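Local structure of carbohydrate kinase, FGGY (3IFR) at residues R7-T17 against A441-L453; C81-D93 against V98-C110. The protein probably phosphorylates D-xylulose, acting as a xylulokinase of the FGGY carbohydrate kinase family. One frame throughout, in Å; residues are numbered along the deposited sequence.

Interaction 1: residues R7-T17 against A441-L453; sequences RQVIGLDIGTT and AAWVAAIGGGDDL
Arg7 and Val9 reach from strand 8-14 to helix 437-448 and the loop that follows it. Strand 8-14 belongs to the mixed sheet of the N-terminal domain in the actin-like ATPase fold. The helix lies more than 400 residues further along and packs on one face of that sheet. The axes of strand 8-14 and helix segment 441-448 run nearly antiparallel, at 148°, and approach to 6.3 Å. Such closeness is possible because the facing residues are small. Gly11 CA lies 3.7 Å from Ala442 N. Beside it Val9 touches the helix with both branches. Its CG1 sits 3.5 Å from Ala442 CB, and its CG2 is equally close to Ala445 CB. Both pairs are tight for carbon atoms. The other face of the strand carries Ile10 and Leu12, which pack on helix 52-70.

At the exposed end, Arg7 reaches over the C-terminal turn of the helix. Its CG stands anti to the backbone N (chi1 170°), and the chain bends at chi3 (85°). This turns the guanidinium end-on to the carbonyl of Ala446, which lies at its edge and in its plane. Gly449 and Gly450 run over one face of the group, with Gly450 N 3.2 Å above the plane. Asp452 OD1 approaches near the plane of the group and makes a long, weak salt bridge with Arg7 NH2. Leu453 CD1 comes to NH2 obliquely. Two bonds hold the rotation of the guanidinium: NH1 and NH2 both donate to Ala446 O, each at 2.8 Å, and NH1 meets a lone pair in the carbonyl plane.

Interaction 2: residues C81-D93 against V98-C110; sequences CVTGMLPAVVLLD and VLRPSIQQSDGRC
An antiparallel pair, Val89 with Ile103, and a separate bridge, Leu92 with Val98, shifted in register by two, join strand 90-92 and its approach to the returning chain 98-110. The first pair is hydrogen-bonded: Val89 N gives to Ile103 O at 2.9 Å, and Ile103 N to Val89 O at 3.1 Å. Further on, Leu99 N donates to Leu91 O at 2.8 Å. Between these bonds the backbones part, and two waters fill in. One links Val89 O to Pro101 O; the other links Leu91 N to Arg100 O.

Side chains close the outer end. Leu99 CD1 lies 3.9 Å from Leu91 CB, while its CD2 meets Asp93 CB. On the other side of the chain, Leu92 CD2 meets Val98 CG2 at 3.8 Å. The Arg100 chain runs alongside Leu91, with CD against Leu91 CD1, and its guanidinium forms salt bridges with Glu150 and Glu49.

At the inner end, selenomethionine Met85 bends at chi2 and chi3 (-64° and -84°). This brings SE and CE against Gln104 NE2, 3.4 Å from each. Ser102 OG donates to Gln104 OE1. The whole is a hairpin-like return of the chain in the N-terminal domain of the FGGY kinase fold.

In the fold
Interaction 1 uses strand 8-14; interaction 2 begins just past the end of its parallel neighbour in the sheet, 77-84. Their centres lie 23 Å apart. Both segments of interaction 2 fall between those of interaction 1 in the sequence. Probable backbone hydrogen bonds join them: Leu12 O to Thr83 N at 2.9 Å, and Ile14 N to Thr83 O at 2.8 Å. Helix 437-448 also reaches the second strand, where Ala441 O packs on Cys81 CB at 3.1 Å. Past the strand ends, Gly15 O meets Met85 CE, also at 3.1 Å. A phosphate ion, probably from the crystallisation liquor, lies about 4 Å from the side chain of Pro87.

Interaction 1: residues R7-T17 against A441-L453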
# COMPACT_ATOMS: atom_id res chain seq x y z
N ARG A 7 11.53 -26.35 -6.41
CA ARG A 7 11.63 -25.22 -7.35
C ARG A 7 11.63 -23.85 -6.63
O ARG A 7 10.75 -23.55 -5.81
CB ARG A 7 10.57 -25.30 -8.48
CG ARG A 7 10.45 -24.04 -9.35
CD ARG A 7 9.68 -24.23 -10.72
NE ARG A 7 8.21 -24.12 -10.61
CZ ARG A 7 7.51 -22.96 -10.61
NH1 ARG A 7 8.11 -21.77 -10.71
NH2 ARG A 7 6.18 -23.00 -10.51
N GLN A 8 12.62 -23.02 -6.95
CA GLN A 8 13.01 -21.90 -6.12
C GLN A 8 12.83 -20.53 -6.76
O GLN A 8 12.96 -20.36 -7.97
CB GLN A 8 14.48 -22.08 -5.74
CG GLN A 8 14.72 -22.91 -4.50
CD GLN A 8 16.08 -22.68 -3.95
OE1 GLN A 8 16.88 -21.95 -4.54
NE2 GLN A 8 16.37 -23.28 -2.83
N VAL A 9 12.57 -19.53 -5.93
CA VAL A 9 12.09 -18.25 -6.42
C VAL A 9 12.45 -17.14 -5.42
O VAL A 9 12.53 -17.39 -4.23
CB VAL A 9 10.55 -18.40 -6.73
CG1 VAL A 9 9.67 -17.65 -5.75
CG2 VAL A 9 10.26 -18.06 -8.15
N ILE A 10 12.72 -15.93 -5.90
CA ILE A 10 13.10 -14.83 -4.99
C ILE A 10 12.19 -13.61 -5.09
O ILE A 10 11.88 -13.17 -6.19
CB ILE A 10 14.53 -14.33 -5.28
CG1 ILE A 10 15.58 -15.36 -4.85
CG2 ILE A 10 14.82 -12.96 -4.63
CD1 ILE A 10 16.94 -14.95 -5.31
N GLY A 11 11.81 -13.06 -3.95
CA GLY A 11 11.21 -11.74 -3.92
C GLY A 11 12.11 -10.73 -3.21
O GLY A 11 12.71 -11.02 -2.16
N LEU A 12 12.19 -9.53 -3.79
CA LEU A 12 12.98 -8.45 -3.25
C LEU A 12 12.04 -7.25 -3.03
O LEU A 12 11.26 -6.88 -3.91
CB LEU A 12 14.07 -8.10 -4.27
CG LEU A 12 14.91 -6.83 -4.01
CD1 LEU A 12 15.73 -6.97 -2.72
CD2 LEU A 12 15.83 -6.52 -5.17
N ASP A 13 12.11 -6.62 -1.87
CA ASP A 13 11.22 -5.50 -1.54
C ASP A 13 12.05 -4.24 -1.21
O ASP A 13 12.75 -4.16 -0.19
CB ASP A 13 10.28 -5.90 -0.40
CG ASP A 13 9.52 -4.72 0.19
OD1 ASP A 13 9.37 -3.69 -0.49
OD2 ASP A 13 9.08 -4.83 1.37
N ILE A 14 11.98 -3.27 -2.12
CA ILE A 14 12.62 -1.98 -1.96
C ILE A 14 11.67 -1.13 -1.13
O ILE A 14 10.86 -0.35 -1.66
CB ILE A 14 12.90 -1.29 -3.30
CG1 ILE A 14 14.18 -1.82 -3.93
CG2 ILE A 14 13.26 0.14 -3.06
CD1 ILE A 14 14.18 -3.24 -4.28
N GLY A 15 11.77 -1.30 0.19
CA GLY A 15 10.82 -0.69 1.11
C GLY A 15 11.27 0.67 1.55
O GLY A 15 12.37 1.10 1.23
N THR A 16 10.43 1.34 2.30
CA THR A 16 10.69 2.69 2.69
C THR A 16 11.78 2.80 3.72
O THR A 16 12.66 3.66 3.60
CB THR A 16 9.44 3.37 3.23
OG1 THR A 16 8.67 3.77 2.13
CG2 THR A 16 9.82 4.69 3.97
N THR A 17 11.72 1.99 4.78
CA THR A 17 12.79 2.03 5.77
C THR A 17 13.62 0.75 5.78
O THR A 17 14.52 0.57 6.60
CB THR A 17 12.26 2.32 7.18
OG1 THR A 17 11.44 1.23 7.59
CG2 THR A 17 11.46 3.65 7.21
N ALA A 441 5.78 -10.79 -4.09
CA ALA A 441 6.71 -10.75 -5.23
C ALA A 441 7.31 -12.11 -5.61
O ALA A 441 7.33 -12.45 -6.79
CB ALA A 441 7.82 -9.67 -5.05
N ALA A 442 7.77 -12.90 -4.65
CA ALA A 442 8.20 -14.26 -4.97
C ALA A 442 7.08 -14.97 -5.74
O ALA A 442 7.34 -15.69 -6.69
CB ALA A 442 8.53 -15.04 -3.73
N TRP A 443 5.83 -14.73 -5.32
CA TRP A 443 4.72 -15.46 -5.93
C TRP A 443 4.56 -15.16 -7.41
O TRP A 443 4.14 -16.02 -8.18
CB TRP A 443 3.40 -15.23 -5.17
CG TRP A 443 2.57 -16.45 -5.27
CD1 TRP A 443 1.38 -16.61 -5.96
CD2 TRP A 443 2.90 -17.73 -4.74
NE1 TRP A 443 0.94 -17.92 -5.85
CE2 TRP A 443 1.86 -18.62 -5.11
CE3 TRP A 443 3.97 -18.21 -3.98
CZ2 TRP A 443 1.86 -19.95 -4.73
CZ3 TRP A 443 3.97 -19.54 -3.60
CH2 TRP A 443 2.91 -20.39 -3.97
N VAL A 444 4.88 -13.95 -7.82
CA VAL A 444 4.75 -13.62 -9.21
C VAL A 444 5.70 -14.46 -10.04
O VAL A 444 5.37 -14.90 -11.16
CB VAL A 444 5.02 -12.16 -9.47
CG1 VAL A 444 5.15 -11.92 -10.93
CG2 VAL A 444 3.92 -11.30 -8.86
N ALA A 445 6.88 -14.69 -9.50
CA ALA A 445 7.88 -15.41 -10.24
C ALA A 445 7.58 -16.89 -10.10
O ALA A 445 7.95 -17.69 -10.96
CB ALA A 445 9.27 -15.10 -9.72
N ALA A 446 6.90 -17.25 -9.02
CA ALA A 446 6.56 -18.66 -8.78
C ALA A 446 5.59 -19.13 -9.88
O ALA A 446 5.77 -20.18 -10.48
CB ALA A 446 5.92 -18.80 -7.43
N ILE A 447 4.57 -18.33 -10.13
CA ILE A 447 3.57 -18.67 -11.09
C ILE A 447 4.11 -18.55 -12.50
O ILE A 447 3.59 -19.13 -13.42
CB ILE A 447 2.34 -17.80 -10.86
CG1 ILE A 447 1.56 -18.43 -9.70
CG2 ILE A 447 1.46 -17.72 -12.10
CD1 ILE A 447 0.75 -17.44 -8.97
N GLY A 448 5.20 -17.80 -12.69
CA GLY A 448 5.77 -17.69 -14.01
C GLY A 448 6.68 -18.86 -14.37
O GLY A 448 6.90 -19.14 -15.55
N GLY A 449 7.23 -19.54 -13.38
CA GLY A 449 8.11 -20.67 -13.64
C GLY A 449 7.44 -22.06 -13.63
O GLY A 449 8.11 -23.08 -13.49
N GLY A 450 6.13 -22.10 -13.75
CA GLY A 450 5.43 -23.35 -13.96
C GLY A 450 3.97 -23.09 -13.76
O GLY A 450 3.58 -21.95 -13.43
N ASP A 451 3.16 -24.13 -13.95
CA ASP A 451 1.71 -24.05 -13.77
C ASP A 451 1.22 -25.09 -12.76
O ASP A 451 0.03 -25.42 -12.70
CB ASP A 451 1.01 -24.22 -15.10
CG ASP A 451 1.97 -24.67 -16.18
OD1 ASP A 451 2.64 -25.71 -16.00
OD2 ASP A 451 2.08 -23.95 -17.20
N ASP A 452 2.14 -25.61 -11.97
CA ASP A 452 1.76 -26.46 -10.85
C ASP A 452 1.09 -25.63 -9.74
O ASP A 452 0.66 -26.19 -8.75
CB ASP A 452 2.99 -27.21 -10.30
CG ASP A 452 4.26 -26.38 -10.35
OD1 ASP A 452 4.52 -25.79 -11.40
OD2 ASP A 452 5.00 -26.28 -9.35
N LEU A 453 1.00 -24.33 -9.91
CA LEU A 453 0.47 -23.48 -8.88
C LEU A 453 -0.46 -22.43 -9.34
O LEU A 453 -0.29 -21.88 -10.36
CB LEU A 453 1.59 -22.82 -8.12
CG LEU A 453 2.52 -23.79 -7.45
CD1 LEU A 453 3.86 -23.24 -7.46
CD2 LEU A 453 2.03 -24.05 -6.07

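Interaction 2: residues C81-D93 against V98-C110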
# COMPACT_ATOMS: atom_id res chain seq x y z
N CYS A 81 11.29 -11.48 -8.64
CA CYS A 81 10.42 -10.31 -8.85
C CYS A 81 10.78 -9.22 -7.83
O CYS A 81 11.02 -9.50 -6.63
CB CYS A 81 8.93 -10.69 -8.79
SG CYS A 81 7.76 -9.28 -8.91
N VAL A 82 10.84 -7.99 -8.31
CA VAL A 82 11.14 -6.87 -7.43
C VAL A 82 9.88 -6.02 -7.20
O VAL A 82 9.24 -5.57 -8.16
CB VAL A 82 12.23 -5.98 -8.04
CG1 VAL A 82 12.59 -4.85 -7.09
CG2 VAL A 82 13.49 -6.79 -8.38
N THR A 83 9.57 -5.76 -5.93
CA THR A 83 8.50 -4.85 -5.55
C THR A 83 9.15 -3.71 -4.69
O THR A 83 10.35 -3.76 -4.35
CB THR A 83 7.43 -5.65 -4.78
OG1 THR A 83 6.36 -4.81 -4.33
CG2 THR A 83 8.06 -6.33 -3.57
N GLY A 84 8.36 -2.68 -4.37
CA GLY A 84 8.79 -1.62 -3.50
C GLY A 84 7.73 -0.53 -3.41
O GLY A 84 6.67 -0.62 -4.02
N MSE A 85 8.02 0.54 -2.67
CA MSE A 85 7.05 1.63 -2.53
C MSE A 85 6.81 2.37 -3.87
O MSE A 85 7.66 2.39 -4.75
CB MSE A 85 7.48 2.56 -1.39
CG MSE A 85 8.36 3.73 -1.80
SE MSE A 85 10.17 3.36 -2.54
CE MSE A 85 11.25 3.14 -0.88
N LEU A 86 5.63 2.97 -4.02
CA LEU A 86 5.33 3.77 -5.21
C LEU A 86 4.27 4.83 -4.86
O LEU A 86 3.61 4.75 -3.81
CB LEU A 86 4.80 2.87 -6.36
CG LEU A 86 3.39 2.26 -6.25
CD1 LEU A 86 2.91 1.64 -7.58
CD2 LEU A 86 3.31 1.22 -5.12
N PRO A 87 4.12 5.84 -5.71
CA PRO A 87 5.07 6.09 -6.81
C PRO A 87 6.26 6.90 -6.29
O PRO A 87 6.07 8.00 -5.76
CB PRO A 87 4.27 6.94 -7.78
CG PRO A 87 2.85 6.98 -7.25
CD PRO A 87 2.93 6.69 -5.79
N ALA A 88 7.47 6.35 -6.40
CA ALA A 88 8.64 7.10 -6.07
C ALA A 88 8.97 7.80 -7.37
O ALA A 88 8.57 7.35 -8.46
CB ALA A 88 9.76 6.18 -5.63
N VAL A 89 9.64 8.94 -7.28
CA VAL A 89 10.09 9.65 -8.46
C VAL A 89 11.60 9.64 -8.50
O VAL A 89 12.26 10.27 -7.67
CB VAL A 89 9.60 11.11 -8.44
CG1 VAL A 89 10.23 11.91 -9.58
CG2 VAL A 89 8.06 11.17 -8.50
N VAL A 90 12.12 8.91 -9.48
CA VAL A 90 13.55 8.80 -9.77
C VAL A 90 13.81 9.42 -11.13
O VAL A 90 13.11 9.06 -12.10
CB VAL A 90 13.96 7.30 -9.83
CG1 VAL A 90 15.45 7.16 -10.16
CG2 VAL A 90 13.67 6.64 -8.52
N LEU A 91 14.82 10.31 -11.22
CA LEU A 91 15.22 11.00 -12.46
C LEU A 91 16.59 10.55 -13.01
O LEU A 91 17.62 10.66 -12.34
CB LEU A 91 15.20 12.53 -12.28
CG LEU A 91 13.88 12.98 -11.64
CD1 LEU A 91 13.85 14.44 -11.26
CD2 LEU A 91 12.77 12.67 -12.59
N LEU A 92 16.61 10.04 -14.24
CA LEU A 92 17.87 9.72 -14.89
C LEU A 92 18.15 10.64 -16.06
O LEU A 92 17.25 11.04 -16.82
CB LEU A 92 17.97 8.24 -15.32
CG LEU A 92 17.59 7.18 -14.28
CD1 LEU A 92 17.66 5.77 -14.87
CD2 LEU A 92 18.45 7.33 -13.00
N ASP A 93 19.43 10.99 -16.21
CA ASP A 93 19.87 11.75 -17.36
C ASP A 93 20.15 10.83 -18.56
O ASP A 93 19.84 9.64 -18.54
CB ASP A 93 21.10 12.53 -16.96
CG ASP A 93 22.33 11.67 -16.81
OD1 ASP A 93 23.35 12.28 -16.48
OD2 ASP A 93 22.31 10.42 -16.99
N VAL A 98 21.62 9.06 -11.91
CA VAL A 98 20.65 9.72 -11.04
C VAL A 98 20.83 11.26 -10.95
O VAL A 98 21.88 11.76 -10.58
CB VAL A 98 20.69 9.05 -9.63
CG1 VAL A 98 19.74 9.76 -8.62
CG2 VAL A 98 20.34 7.62 -9.75
N LEU A 99 19.80 12.02 -11.27
CA LEU A 99 19.91 13.48 -11.22
C LEU A 99 19.85 14.06 -9.80
O LEU A 99 20.63 14.92 -9.44
CB LEU A 99 18.87 14.12 -12.14
CG LEU A 99 19.20 13.86 -13.62
CD1 LEU A 99 17.99 13.92 -14.54
CD2 LEU A 99 20.29 14.77 -14.14
N ARG A 100 18.97 13.56 -8.96
CA ARG A 100 18.81 14.13 -7.62
C ARG A 100 18.21 13.02 -6.80
O ARG A 100 17.82 12.00 -7.33
CB ARG A 100 17.82 15.29 -7.65
CG ARG A 100 16.39 14.79 -7.90
CD ARG A 100 15.30 15.88 -7.90
NE ARG A 100 15.45 16.90 -6.87
CZ ARG A 100 15.33 16.71 -5.56
NH1 ARG A 100 15.46 17.75 -4.73
NH2 ARG A 100 15.09 15.51 -5.04
N PRO A 101 18.14 13.21 -5.49
CA PRO A 101 17.59 12.14 -4.66
C PRO A 101 16.15 11.83 -5.06
O PRO A 101 15.46 12.71 -5.58
CB PRO A 101 17.66 12.72 -3.25
CG PRO A 101 18.79 13.77 -3.33
CD PRO A 101 18.69 14.34 -4.70
N SER A 102 15.75 10.57 -4.87
CA SER A 102 14.38 10.15 -5.13
C SER A 102 13.42 10.87 -4.20
O SER A 102 13.66 10.94 -2.99
CB SER A 102 14.25 8.65 -4.93
OG SER A 102 12.89 8.26 -4.78
N ILE A 103 12.32 11.35 -4.76
CA ILE A 103 11.23 11.92 -3.97
C ILE A 103 10.19 10.82 -3.73
O ILE A 103 9.60 10.29 -4.68
CB ILE A 103 10.58 13.17 -4.67
CG1 ILE A 103 11.67 14.18 -5.09
CG2 ILE A 103 9.58 13.82 -3.76
CD1 ILE A 103 11.19 15.33 -6.05
N GLN A 104 9.99 10.47 -2.45
CA GLN A 104 9.06 9.43 -2.00
C GLN A 104 7.55 9.80 -2.10
O GLN A 104 7.21 10.97 -2.26
CB GLN A 104 9.42 9.04 -0.58
CG GLN A 104 10.88 8.76 -0.45
CD GLN A 104 11.32 7.62 -1.40
OE1 GLN A 104 12.15 7.82 -2.26
NE2 GLN A 104 10.76 6.45 -1.23
N GLN A 105 6.64 8.82 -2.00
CA GLN A 105 5.22 9.18 -2.04
C GLN A 105 4.69 9.89 -0.80
O GLN A 105 3.77 10.66 -0.86
CB GLN A 105 4.30 8.00 -2.40
CG GLN A 105 4.84 6.63 -2.14
CD GLN A 105 5.39 6.48 -0.76
OE1 GLN A 105 4.65 6.56 0.23
NE2 GLN A 105 6.70 6.22 -0.67
N SER A 106 5.29 9.68 0.35
CA SER A 106 4.89 10.51 1.48
C SER A 106 5.37 11.97 1.37
O SER A 106 5.07 12.77 2.24
CB SER A 106 5.43 9.91 2.75
OG SER A 106 6.82 9.67 2.58
N ASP A 107 6.12 12.34 0.33
CA ASP A 107 6.66 13.71 0.25
C ASP A 107 5.52 14.73 0.13
O ASP A 107 4.51 14.45 -0.53
CB ASP A 107 7.64 13.85 -0.91
CG ASP A 107 8.31 15.24 -0.97
OD1 ASP A 107 9.44 15.37 -0.47
OD2 ASP A 107 7.70 16.19 -1.52
N GLY A 108 5.69 15.90 0.74
CA GLY A 108 4.66 16.93 0.77
C GLY A 108 5.04 18.26 0.16
O GLY A 108 4.42 19.28 0.44
N ARG A 109 6.03 18.29 -0.73
CA ARG A 109 6.52 19.58 -1.18
C ARG A 109 5.72 20.24 -2.28
O ARG A 109 5.92 21.41 -2.55
CB ARG A 109 8.00 19.51 -1.63
CG ARG A 109 8.19 19.15 -3.08
CD ARG A 109 9.63 18.87 -3.41
NE ARG A 109 10.13 17.77 -2.61
CZ ARG A 109 11.39 17.33 -2.64
NH1 ARG A 109 12.28 17.95 -3.41
NH2 ARG A 109 11.75 16.30 -1.89
N CYS A 110 4.82 19.52 -2.94
CA CYS A 110 4.23 20.08 -4.15
C CYS A 110 2.72 20.47 -4.13
O CYS A 110 1.98 20.24 -5.09
CB CYS A 110 4.61 19.23 -5.35
SG CYS A 110 3.93 17.60 -5.37
O HOH W 1 13.78 12.57 -7.89
O HOH W 2 15.84 10.87 -8.67